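Local coordinates for protein RMD9, mitochondrial (Saccharomyces cerevisiae S288C, PDB 7A9X) that binds a dodecamer motif in the 3'-UTRs of mitochondrial mRNAs and takes part in their processing or stability, at residues E538-K546 / P573-G581. Numbering follows the deposited sequence.
Sequences EDRIELYLK and PILNEYLSG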
# COMPACT_ATOMS: atom_id res chain seq x y z
N GLU A 538 13.98 -2.31 -38.25
CA GLU A 538 13.11 -1.26 -38.76
C GLU A 538 11.68 -1.34 -38.24
O GLU A 538 10.93 -0.37 -38.39
CB GLU A 538 13.08 -1.29 -40.30
CG GLU A 538 14.42 -1.01 -40.96
CD GLU A 538 15.20 -2.27 -41.26
OE1 GLU A 538 14.59 -3.36 -41.25
OE2 GLU A 538 16.42 -2.17 -41.51
N ASP A 539 11.29 -2.45 -37.62
CA ASP A 539 9.92 -2.63 -37.16
C ASP A 539 9.92 -3.34 -35.82
O ASP A 539 10.40 -4.48 -35.72
CB ASP A 539 9.09 -3.41 -38.18
CG ASP A 539 7.60 -3.23 -37.99
OD1 ASP A 539 7.11 -3.40 -36.85
OD2 ASP A 539 6.91 -2.90 -38.98
N ARG A 540 9.38 -2.68 -34.79
CA ARG A 540 9.29 -3.28 -33.46
C ARG A 540 8.03 -4.11 -33.27
O ARG A 540 8.05 -5.06 -32.48
CB ARG A 540 9.34 -2.19 -32.39
CG ARG A 540 10.57 -1.30 -32.43
CD ARG A 540 10.61 -0.42 -31.20
NE ARG A 540 11.66 0.59 -31.27
CZ ARG A 540 11.96 1.43 -30.28
NH1 ARG A 540 12.93 2.32 -30.44
NH2 ARG A 540 11.29 1.37 -29.14
N ILE A 541 6.94 -3.78 -33.96
CA ILE A 541 5.70 -4.52 -33.77
C ILE A 541 5.84 -5.94 -34.30
O ILE A 541 5.29 -6.90 -33.73
CB ILE A 541 4.52 -3.78 -34.44
CG1 ILE A 541 4.28 -2.44 -33.75
CG2 ILE A 541 3.26 -4.63 -34.42
CD1 ILE A 541 3.11 -1.67 -34.30
N GLU A 542 6.61 -6.12 -35.38
CA GLU A 542 6.85 -7.46 -35.90
C GLU A 542 7.66 -8.30 -34.93
O GLU A 542 7.37 -9.48 -34.71
CB GLU A 542 7.54 -7.38 -37.26
CG GLU A 542 6.73 -6.64 -38.31
CD GLU A 542 7.32 -6.78 -39.70
OE1 GLU A 542 6.54 -6.94 -40.66
OE2 GLU A 542 8.56 -6.72 -39.83
N LEU A 543 8.69 -7.70 -34.32
CA LEU A 543 9.45 -8.41 -33.29
C LEU A 543 8.57 -8.75 -32.09
O LEU A 543 8.70 -9.83 -31.50
CB LEU A 543 10.65 -7.57 -32.86
CG LEU A 543 11.54 -8.20 -31.77
CD1 LEU A 543 12.21 -9.46 -32.30
CD2 LEU A 543 12.56 -7.20 -31.27
N TYR A 544 7.67 -7.84 -31.73
CA TYR A 544 6.77 -8.06 -30.61
C TYR A 544 5.86 -9.26 -30.86
O TYR A 544 5.69 -10.12 -29.99
CB TYR A 544 5.95 -6.80 -30.35
CG TYR A 544 4.77 -6.97 -29.43
CD1 TYR A 544 4.94 -7.02 -28.05
CD2 TYR A 544 3.48 -7.04 -29.94
CE1 TYR A 544 3.85 -7.17 -27.21
CE2 TYR A 544 2.39 -7.18 -29.11
CZ TYR A 544 2.58 -7.24 -27.74
OH TYR A 544 1.50 -7.38 -26.91
N LEU A 545 5.27 -9.34 -32.06
CA LEU A 545 4.39 -10.46 -32.38
C LEU A 545 5.17 -11.75 -32.55
O LEU A 545 4.62 -12.84 -32.36
CB LEU A 545 3.59 -10.15 -33.64
CG LEU A 545 2.54 -9.04 -33.50
CD1 LEU A 545 1.96 -8.70 -34.86
CD2 LEU A 545 1.45 -9.46 -32.53
N LYS A 546 6.45 -11.66 -32.93
CA LYS A 546 7.26 -12.86 -33.07
C LYS A 546 7.58 -13.47 -31.72
O LYS A 546 7.53 -14.69 -31.55
CB LYS A 546 8.55 -12.53 -33.84
CG LYS A 546 9.53 -13.68 -33.91
CD LYS A 546 10.81 -13.25 -34.60
CE LYS A 546 10.55 -12.81 -36.02
NZ LYS A 546 11.81 -12.45 -36.72
N PRO A 573 -4.41 1.02 -31.64
CA PRO A 573 -4.96 0.51 -32.91
C PRO A 573 -3.92 0.20 -33.98
O PRO A 573 -4.27 -0.44 -34.98
CB PRO A 573 -5.89 1.65 -33.36
CG PRO A 573 -6.17 2.45 -32.12
CD PRO A 573 -4.91 2.36 -31.32
N ILE A 574 -2.66 0.63 -33.81
CA ILE A 574 -1.64 0.30 -34.79
C ILE A 574 -1.38 -1.21 -34.82
O ILE A 574 -0.78 -1.72 -35.77
CB ILE A 574 -0.34 1.08 -34.52
CG1 ILE A 574 0.59 1.03 -35.73
CG2 ILE A 574 0.36 0.56 -33.27
CD1 ILE A 574 1.89 1.79 -35.54
N LEU A 575 -1.82 -1.94 -33.79
CA LEU A 575 -1.69 -3.38 -33.80
C LEU A 575 -2.68 -4.05 -34.75
O LEU A 575 -2.44 -5.17 -35.19
CB LEU A 575 -1.88 -3.92 -32.38
CG LEU A 575 -1.14 -5.21 -32.00
CD1 LEU A 575 0.35 -5.06 -32.28
CD2 LEU A 575 -1.38 -5.54 -30.54
N ASN A 576 -3.78 -3.36 -35.09
CA ASN A 576 -4.79 -3.96 -35.96
C ASN A 576 -4.26 -4.19 -37.37
O ASN A 576 -4.70 -5.13 -38.05
CB ASN A 576 -6.04 -3.08 -36.01
CG ASN A 576 -6.93 -3.26 -34.80
OD1 ASN A 576 -7.15 -4.38 -34.33
ND2 ASN A 576 -7.46 -2.16 -34.28
N GLU A 577 -3.33 -3.36 -37.84
CA GLU A 577 -2.81 -3.52 -39.19
C GLU A 577 -1.73 -4.59 -39.29
O GLU A 577 -1.29 -4.89 -40.40
CB GLU A 577 -2.26 -2.18 -39.71
CG GLU A 577 -1.22 -1.54 -38.83
CD GLU A 577 -0.91 -0.11 -39.23
OE1 GLU A 577 -0.00 0.10 -40.06
OE2 GLU A 577 -1.59 0.81 -38.72
N TYR A 578 -1.31 -5.17 -38.17
CA TYR A 578 -0.34 -6.26 -38.16
C TYR A 578 -0.95 -7.60 -37.81
O TYR A 578 -0.24 -8.62 -37.82
CB TYR A 578 0.78 -5.95 -37.16
CG TYR A 578 1.74 -4.86 -37.58
CD1 TYR A 578 1.42 -3.52 -37.39
CD2 TYR A 578 2.98 -5.17 -38.13
CE1 TYR A 578 2.30 -2.52 -37.77
CE2 TYR A 578 3.86 -4.18 -38.51
CZ TYR A 578 3.52 -2.85 -38.32
OH TYR A 578 4.40 -1.86 -38.70
N LEU A 579 -2.26 -7.65 -37.53
CA LEU A 579 -2.87 -8.79 -36.86
C LEU A 579 -3.68 -9.70 -37.77
O LEU A 579 -4.06 -10.79 -37.34
CB LEU A 579 -3.79 -8.30 -35.73
CG LEU A 579 -3.24 -8.43 -34.31
CD1 LEU A 579 -1.73 -8.17 -34.27
CD2 LEU A 579 -3.99 -7.50 -33.36
N SER A 580 -3.95 -9.30 -39.02
CA SER A 580 -4.70 -10.18 -39.91
C SER A 580 -3.92 -11.43 -40.28
O SER A 580 -4.52 -12.41 -40.72
CB SER A 580 -5.10 -9.42 -41.18
OG SER A 580 -6.10 -8.45 -40.91
N GLY A 581 -2.60 -11.43 -40.09
CA GLY A 581 -1.79 -12.59 -40.43
C GLY A 581 -0.96 -13.10 -39.27
O GLY A 581 0.19 -13.51 -39.46
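With CG anti to its carbonyl carbon (chi1 -72°), Y578 sends its ring across to the start of helix 540-551, where D539, just before the first turn, turns its carboxylate, CG anti to the backbone N (chi1 -161°), to meet the hydroxyl. Y578 OH donates to D539 OD2 at 2.7 Å and meets the syn lone pair of that oxygen; the carboxylate stands steeply against the ring plane. D539 is the N-cap, and its OD1 accepts from E542 N at 3.1 Å, with a weak bond from I541 N besides. I541 lays CG2 over one ring face, a CH-pi contact 3.7 Å from the centroid, while its CD1 reaches I574 CG2 at 3.7 Å. L575 CD1 meets I541 CG2 at 3.6 Å, and one turn on, L545 CD1 packs against Y578 CB and L579 CD1. Replacing Y578 with an alanine would probably leave D539 OD2 without its hydroxyl donor and take away the ring face on which I541 CG2 rests. The contact packs a helix N-terminus against the loop after helix 566-571, beyond the last PPR repeat. The carboxylate is thus shared, OD1 capping the helix and OD2 taking the hydroxyl, which probably limits rotation of the D539 carboxylate and the Y578 ring.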